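Side-chain contacts in glucose-6-phosphate isomerase (Chlamydia trachomatis D/UW-3/CX, PDB 6OTU), which catalyses the reversible isomerization of glucose-6-phosphate to fructose-6-phosphate: residues Ala298-His303 and Ala469-Ala474; Pro400-Gly405 and Ala474-Lys479. All blocks are in the same frame, centred on the assembly; numbering follows the deposited sequence.

From the N terminus, the chain first lays down the end of helix 287-303, then strand 401-406, and last helix 466-487, which both contacts share. Contact 1 closes a loop of 165 residues by bringing helix 466-487 back against 298-303. Contact 2 closes a shorter loop of 68 residues from 400-405 to the next stretch of that same helix. Because 400-405 lies inside the first loop and 474-479 extends beyond it, the two connections cross; neither nests in the other. A474 belongs to both. Helix 466-487 thus lies between helix 287-303, which it meets in contact 1, and the mixed sheet, which it reaches in contact 2.

Contact 1 (Ala298-His303 and Ala469-Ala474); sequences AAIDAH and AGSLLA
I300 and S471 meet where helix 298-303 passes helix 469-474, the axes of these short segments approaching to 8.2 Å and crossing at -41°, with both chains running in broadly the same direction. This is also where the backbones come nearest, the CA atoms of I300 and S471 being 5.7 Å apart. I300 makes the largest contribution and divides its two branches between S471 and A474, three residues apart on the opposing helix. With CG1 anti to its own carbonyl carbon (chi1 -73°), that branch lies against S471: I300 CG1 is 3.6 Å from S471 CB. The same methylene also rests on backbone, at 3.5 Å from S471 O. The other branch, I300 CG2, goes to the alanine and lies 3.8 Å from A474 CB, a methyl that also abuts I300 CB. A474 therefore sits against the branch point of the isoleucine, and its small side chain is consistent with the close packing of the helices.

D301 adds a lighter touch from the next position, its OD1 passing 3.9 Å from A474 CB. The main partners of that carboxylate are polar: OD1 probably accepts a hydrogen bond from H478 NE2, one turn further along helix 466-487, while OD2 makes a salt bridge with R112. This pairing with an arginine would favour a charged carboxylate. S471 OG skirts I300 CG1, but its stronger partner is the carbonyl oxygen of G296 on helix 287-303, so a buried hydroxyl is satisfied across the same interface. The whole is a close helix-helix packing built on alanine and serine opposite one branched side chain, with polar links beside it, and it joins helices 287-303 and 466-487 within the phosphoglucose isomerase fold.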
ATOM      1  N   ALA A 298      18.898  13.355 -13.939  1.00 31.36           N
ATOM      2  CA  ALA A 298      19.169  14.210 -15.098  1.00 37.25           C
ATOM      3  C   ALA A 298      19.345  13.398 -16.380  1.00 39.67           C
ATOM      4  O   ALA A 298      18.965  13.853 -17.468  1.00 40.46           O
ATOM      5  CB  ALA A 298      20.406  15.060 -14.842  1.00 32.18           C
ATOM      6  N   ALA A 299      19.900  12.190 -16.272  1.00 36.99           N
ATOM      7  CA  ALA A 299      20.089  11.364 -17.458  1.00 39.80           C
ATOM      8  C   ALA A 299      18.751  10.943 -18.062  1.00 40.52           C
ATOM      9  O   ALA A 299      18.630  10.838 -19.287  1.00 32.26           O
ATOM     10  CB  ALA A 299      20.948  10.148 -17.113  1.00 32.29           C
ATOM     11  N   ILE A 300      17.738  10.693 -17.222  1.00 38.05           N
ATOM     12  CA  ILE A 300      16.418  10.332 -17.740  1.00 42.37           C
ATOM     13  C   ILE A 300      15.694  11.566 -18.282  1.00 42.81           C
ATOM     14  O   ILE A 300      15.022  11.490 -19.322  1.00 40.24           O
ATOM     15  CB  ILE A 300      15.577   9.594 -16.667  1.00 35.12           C
ATOM     16  CG1 ILE A 300      16.084   8.155 -16.440  1.00 30.71           C
ATOM     17  CG2 ILE A 300      14.109   9.532 -17.065  1.00 32.83           C
ATOM     18  CD1 ILE A 300      16.108   7.275 -17.691  1.00 38.07           C
ATOM     19  N   ASP A 301      15.812  12.712 -17.594  1.00 31.33           N
ATOM     20  CA  ASP A 301      15.328  13.972 -18.156  1.00 31.56           C
ATOM     21  C   ASP A 301      15.785  14.144 -19.601  1.00 35.28           C
ATOM     22  O   ASP A 301      14.993  14.505 -20.475  1.00 35.37           O
ATOM     23  CB  ASP A 301      15.813  15.162 -17.325  1.00 31.65           C
ATOM     24  CG  ASP A 301      15.298  15.142 -15.890  1.00 42.58           C
ATOM     25  OD1 ASP A 301      14.372  14.356 -15.583  1.00 41.14           O
ATOM     26  OD2 ASP A 301      15.848  15.905 -15.065  1.00 34.36           O
ATOM     27  N   ALA A 302      17.072  13.906 -19.869  1.00 32.41           N
ATOM     28  CA  ALA A 302      17.546  14.064 -21.239  1.00 34.09           C
ATOM     29  C   ALA A 302      16.973  12.980 -22.146  1.00 35.45           C
ATOM     30  O   ALA A 302      16.601  13.252 -23.293  1.00 39.72           O
ATOM     31  CB  ALA A 302      19.074  14.054 -21.270  1.00 33.38           C
ATOM     32  N   HIS A 303      16.860  11.753 -21.632  1.00 32.63           N
ATOM     33  CA  HIS A 303      16.400  10.639 -22.454  1.00 41.46           C
ATOM     34  C   HIS A 303      14.928  10.779 -22.827  1.00 39.87           C
ATOM     35  O   HIS A 303      14.519  10.300 -23.894  1.00 38.08           O
ATOM     36  CB  HIS A 303      16.661   9.324 -21.714  1.00 38.70           C
ATOM     37  CG  HIS A 303      15.900   8.149 -22.256  1.00 34.97           C
ATOM     38  ND1 HIS A 303      16.325   7.422 -23.348  1.00 34.94           N
ATOM     39  CD2 HIS A 303      14.758   7.558 -21.831  1.00 31.85           C
ATOM     40  CE1 HIS A 303      15.463   6.448 -23.583  1.00 39.95           C
ATOM     41  NE2 HIS A 303      14.501   6.513 -22.680  1.00 34.91           N
ATOM     42  N   ALA A 469      18.341   4.634  -8.586  1.00 38.17           N
ATOM     43  CA  ALA A 469      17.212   5.208  -7.856  1.00 38.20           C
ATOM     44  C   ALA A 469      16.786   6.539  -8.462  1.00 37.93           C
ATOM     45  O   ALA A 469      15.589   6.790  -8.650  1.00 34.51           O
ATOM     46  CB  ALA A 469      17.561   5.397  -6.377  1.00 38.73           C
ATOM     47  N   GLY A 470      17.755   7.397  -8.791  1.00 32.39           N
ATOM     48  CA  GLY A 470      17.425   8.666  -9.425  1.00 32.29           C
ATOM     49  C   GLY A 470      16.803   8.498 -10.799  1.00 32.12           C
ATOM     50  O   GLY A 470      15.873   9.220 -11.158  1.00 32.58           O
ATOM     51  N   SER A 471      17.309   7.550 -11.590  1.00 32.50           N
ATOM     52  CA  SER A 471      16.715   7.316 -12.900  1.00 32.44           C
ATOM     53  C   SER A 471      15.292   6.782 -12.766  1.00 40.08           C
ATOM     54  O   SER A 471      14.395   7.201 -13.508  1.00 31.45           O
ATOM     55  CB  SER A 471      17.591   6.353 -13.706  1.00 33.13           C
ATOM     56  OG  SER A 471      18.847   6.949 -14.002  1.00 37.50           O
ATOM     57  N   LEU A 472      15.070   5.860 -11.822  1.00 31.47           N
ATOM     58  CA  LEU A 472      13.739   5.295 -11.623  1.00 35.65           C
ATOM     59  C   LEU A 472      12.752   6.360 -11.180  1.00 35.51           C
ATOM     60  O   LEU A 472      11.601   6.383 -11.632  1.00 39.46           O
ATOM     61  CB  LEU A 472      13.789   4.177 -10.585  1.00 39.49           C
ATOM     62  CG  LEU A 472      13.840   2.726 -11.058  1.00 43.50           C
ATOM     63  CD1 LEU A 472      14.071   1.824  -9.860  1.00 46.89           C
ATOM     64  CD2 LEU A 472      12.559   2.339 -11.786  1.00 37.44           C
ATOM     65  N   LEU A 473      13.181   7.241 -10.275  1.00 33.48           N
ATOM     66  CA  LEU A 473      12.325   8.343  -9.860  1.00 31.92           C
ATOM     67  C   LEU A 473      11.943   9.202 -11.055  1.00 38.51           C
ATOM     68  O   LEU A 473      10.754   9.422 -11.313  1.00 29.79           O
ATOM     69  CB  LEU A 473      13.021   9.177  -8.789  1.00 34.80           C
ATOM     70  CG  LEU A 473      12.248  10.380  -8.255  1.00 32.57           C
ATOM     71  CD1 LEU A 473      11.112   9.897  -7.374  1.00 36.94           C
ATOM     72  CD2 LEU A 473      13.171  11.258  -7.462  1.00 30.54           C
ATOM     73  N   ALA A 474      12.943   9.664 -11.825  1.00 30.62           N
ATOM     74  CA  ALA A 474      12.649  10.546 -12.950  1.00 30.76           C
ATOM     75  C   ALA A 474      11.804   9.831 -14.000  1.00 31.92           C
ATOM     76  O   ALA A 474      10.938  10.447 -14.634  1.00 33.82           O
ATOM     77  CB  ALA A 474      13.955  11.074 -13.578  1.00 33.57           C
TER

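Contact 2 (Pro400-Gly405 and Ala474-Lys479)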
ATOM      1  N   PRO A 400      -3.496  -4.675 -14.620  1.00 35.45           N
ATOM      2  CA  PRO A 400      -2.173  -4.553 -15.269  1.00 31.01           C
ATOM      3  C   PRO A 400      -1.058  -4.340 -14.246  1.00 33.95           C
ATOM      4  O   PRO A 400      -1.220  -3.599 -13.274  1.00 36.11           O
ATOM      5  CB  PRO A 400      -2.325  -3.320 -16.172  1.00 28.40           C
ATOM      6  CG  PRO A 400      -3.845  -3.064 -16.240  1.00 37.01           C
ATOM      7  CD  PRO A 400      -4.437  -3.605 -14.988  1.00 29.97           C
ATOM      8  N   VAL A 401       0.087  -4.984 -14.476  1.00 35.42           N
ATOM      9  CA  VAL A 401       1.194  -4.976 -13.523  1.00 33.09           C
ATOM     10  C   VAL A 401       2.426  -4.343 -14.162  1.00 31.11           C
ATOM     11  O   VAL A 401       2.733  -4.589 -15.332  1.00 34.24           O
ATOM     12  CB  VAL A 401       1.529  -6.399 -13.016  1.00 31.76           C
ATOM     13  CG1 VAL A 401       2.920  -6.450 -12.365  1.00 30.41           C
ATOM     14  CG2 VAL A 401       0.502  -6.863 -12.031  1.00 28.49           C
ATOM     15  N   GLU A 402       3.136  -3.552 -13.373  1.00 28.38           N
ATOM     16  CA  GLU A 402       4.467  -3.059 -13.686  1.00 29.04           C
ATOM     17  C   GLU A 402       5.450  -3.739 -12.732  1.00 29.78           C
ATOM     18  O   GLU A 402       5.534  -3.380 -11.554  1.00 31.47           O
ATOM     19  CB  GLU A 402       4.524  -1.534 -13.570  1.00 28.35           C
ATOM     20  CG  GLU A 402       3.598  -0.802 -14.556  1.00 42.16           C
ATOM     21  CD  GLU A 402       3.607   0.718 -14.393  1.00 50.39           C
ATOM     22  OE1 GLU A 402       3.879   1.225 -13.282  1.00 51.34           O
ATOM     23  OE2 GLU A 402       3.345   1.416 -15.390  1.00 55.55           O
ATOM     24  N   PHE A 403       6.193  -4.718 -13.242  1.00 29.72           N
ATOM     25  CA  PHE A 403       7.212  -5.398 -12.447  1.00 30.66           C
ATOM     26  C   PHE A 403       8.493  -4.589 -12.453  1.00 37.87           C
ATOM     27  O   PHE A 403       8.923  -4.094 -13.503  1.00 36.28           O
ATOM     28  CB  PHE A 403       7.523  -6.795 -13.007  1.00 29.49           C
ATOM     29  CG  PHE A 403       6.447  -7.804 -12.775  1.00 29.49           C
ATOM     30  CD1 PHE A 403       6.177  -8.270 -11.492  1.00 36.25           C
ATOM     31  CD2 PHE A 403       5.683  -8.274 -13.834  1.00 29.60           C
ATOM     32  CE1 PHE A 403       5.165  -9.203 -11.268  1.00 34.13           C
ATOM     33  CE2 PHE A 403       4.677  -9.221 -13.621  1.00 32.82           C
ATOM     34  CZ  PHE A 403       4.420  -9.685 -12.331  1.00 29.56           C
ATOM     35  N   ILE A 404       9.134  -4.490 -11.293  1.00 31.54           N
ATOM     36  CA  ILE A 404      10.448  -3.866 -11.208  1.00 29.89           C
ATOM     37  C   ILE A 404      11.409  -4.837 -10.548  1.00 36.22           C
ATOM     38  O   ILE A 404      11.134  -5.324  -9.448  1.00 45.19           O
ATOM     39  CB  ILE A 404      10.410  -2.537 -10.428  1.00 30.90           C
ATOM     40  CG1 ILE A 404       9.282  -1.650 -10.961  1.00 28.78           C
ATOM     41  CG2 ILE A 404      11.780  -1.859 -10.500  1.00 29.26           C
ATOM     42  CD1 ILE A 404       9.295  -0.215 -10.443  1.00 28.59           C
ATOM     43  N   GLY A 405      12.550  -5.086 -11.196  1.00 30.01           N
ATOM     44  CA  GLY A 405      13.507  -6.035 -10.670  1.00 30.40           C
ATOM     45  C   GLY A 405      14.951  -5.694 -10.974  1.00 39.33           C
ATOM     46  O   GLY A 405      15.267  -4.784 -11.754  1.00 34.92           O
ATOM     47  N   ALA A 474      12.943   9.664 -11.825  1.00 30.62           N
ATOM     48  CA  ALA A 474      12.649  10.546 -12.950  1.00 30.76           C
ATOM     49  C   ALA A 474      11.804   9.831 -14.000  1.00 31.92           C
ATOM     50  O   ALA A 474      10.938  10.447 -14.634  1.00 33.82           O
ATOM     51  CB  ALA A 474      13.955  11.074 -13.578  1.00 33.57           C
ATOM     52  N   PHE A 475      12.045   8.535 -14.183  1.00 30.67           N
ATOM     53  CA  PHE A 475      11.252   7.725 -15.094  1.00 30.60           C
ATOM     54  C   PHE A 475       9.763   7.864 -14.826  1.00 40.86           C
ATOM     55  O   PHE A 475       8.975   8.095 -15.746  1.00 37.84           O
ATOM     56  CB  PHE A 475      11.675   6.273 -14.958  1.00 30.72           C
ATOM     57  CG  PHE A 475      10.798   5.322 -15.679  1.00 30.65           C
ATOM     58  CD1 PHE A 475      10.884   5.193 -17.058  1.00 36.11           C
ATOM     59  CD2 PHE A 475       9.912   4.512 -14.979  1.00 34.16           C
ATOM     60  CE1 PHE A 475      10.080   4.278 -17.740  1.00 35.54           C
ATOM     61  CE2 PHE A 475       9.104   3.600 -15.648  1.00 30.20           C
ATOM     62  CZ  PHE A 475       9.194   3.473 -17.027  1.00 38.67           C
ATOM     63  N   TYR A 476       9.361   7.707 -13.562  1.00 29.66           N
ATOM     64  CA  TYR A 476       7.945   7.746 -13.232  1.00 41.90           C
ATOM     65  C   TYR A 476       7.419   9.174 -13.251  1.00 39.23           C
ATOM     66  O   TYR A 476       6.272   9.407 -13.654  1.00 44.03           O
ATOM     67  CB  TYR A 476       7.699   7.075 -11.876  1.00 28.91           C
ATOM     68  CG  TYR A 476       7.430   5.591 -12.014  1.00 28.83           C
ATOM     69  CD1 TYR A 476       6.196   5.142 -12.465  1.00 28.64           C
ATOM     70  CD2 TYR A 476       8.423   4.637 -11.741  1.00 29.03           C
ATOM     71  CE1 TYR A 476       5.939   3.790 -12.619  1.00 31.23           C
ATOM     72  CE2 TYR A 476       8.178   3.280 -11.899  1.00 29.03           C
ATOM     73  CZ  TYR A 476       6.927   2.862 -12.335  1.00 33.46           C
ATOM     74  OH  TYR A 476       6.626   1.522 -12.491  1.00 32.62           O
ATOM     75  N   GLU A 477       8.238  10.143 -12.833  1.00 38.31           N
ATOM     76  CA  GLU A 477       7.834  11.542 -12.956  1.00 38.95           C
ATOM     77  C   GLU A 477       7.452  11.859 -14.396  1.00 36.94           C
ATOM     78  O   GLU A 477       6.407  12.459 -14.650  1.00 29.76           O
ATOM     79  CB  GLU A 477       8.948  12.480 -12.471  1.00 29.86           C
ATOM     80  CG  GLU A 477       9.205  12.374 -10.969  1.00 35.54           C
ATOM     81  CD  GLU A 477      10.260  13.342 -10.463  1.00 42.61           C
ATOM     82  OE1 GLU A 477      10.976  13.964 -11.294  1.00 43.71           O
ATOM     83  OE2 GLU A 477      10.360  13.498  -9.221  1.00 42.22           O
ATOM     84  N   HIS A 478       8.260  11.410 -15.358  1.00 30.90           N
ATOM     85  CA  HIS A 478       7.960  11.717 -16.753  1.00 33.38           C
ATOM     86  C   HIS A 478       6.850  10.842 -17.328  1.00 35.93           C
ATOM     87  O   HIS A 478       6.069  11.324 -18.160  1.00 35.34           O
ATOM     88  CB  HIS A 478       9.239  11.614 -17.578  1.00 31.35           C
ATOM     89  CG  HIS A 478      10.238  12.641 -17.174  1.00 35.97           C
ATOM     90  ND1 HIS A 478       9.857  13.912 -16.804  1.00 36.81           N
ATOM     91  CD2 HIS A 478      11.577  12.581 -17.005  1.00 35.26           C
ATOM     92  CE1 HIS A 478      10.928  14.604 -16.460  1.00 34.36           C
ATOM     93  NE2 HIS A 478      11.984  13.820 -16.577  1.00 36.22           N
ATOM     94  N   LYS A 479       6.757   9.577 -16.901  1.00 33.72           N
ATOM     95  CA  LYS A 479       5.602   8.758 -17.257  1.00 37.99           C
ATOM     96  C   LYS A 479       4.300   9.486 -16.951  1.00 37.24           C
ATOM     97  O   LYS A 479       3.420   9.597 -17.809  1.00 31.57           O
ATOM     98  CB  LYS A 479       5.624   7.418 -16.514  1.00 29.56           C
ATOM     99  CG  LYS A 479       4.328   6.647 -16.741  1.00 29.41           C
ATOM    100  CD  LYS A 479       4.158   5.463 -15.824  1.00 36.85           C
ATOM    101  CE  LYS A 479       2.997   4.609 -16.300  1.00 41.27           C
ATOM    102  NZ  LYS A 479       2.586   3.650 -15.256  1.00 52.08           N
TER
HETATM  103  O   HOH W   1       1.760   3.386 -12.413  1.00 45.15           O
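E402 OE1 is gripped from two directions, by the Y476 hydroxyl and by a water. Y476 OH donates to E402 OE1 over 2.9 Å, arriving well above the carboxylate plane, 59° out of it. From the ring's side, the same oxygen lies in plane at its edge; the carboxylate and ring planes are 57° apart. The water donates to E402 OE1 over 3.1 Å and accepts from K479 NZ at 3.0 Å, joining the acid and the amine by a second route. Their direct link is a salt bridge between E402 OE2 and K479 NZ; the modelled separation is implausibly short, and its exact length is doubtful. With every side-chain torsion near 180° (chi1 172°), K479 is stretched straight from the helix to meet the glutamate coming the opposite way. Each carboxylate oxygen thus has its own partner from the helix, which should hold the group's rotation and favour its negative charge.

Beside these polar ends, I404 supplies an apolar touch: its CD1 meets the ring edge on the CE2 side of the hydroxyl, 3.9 Å from Y476 CE2. The axes of the short strand and helix segments come no closer than 13.9 Å and run nearly antiparallel, and these side chains span the distance between them. Strand 401-406 lies in the mixed sheet between 456-461 and 332-337, where V335 touches both E402 and Y476. Helix 313-327 lies alongside, S317 touching K479, while H478 packs against helix 287-303.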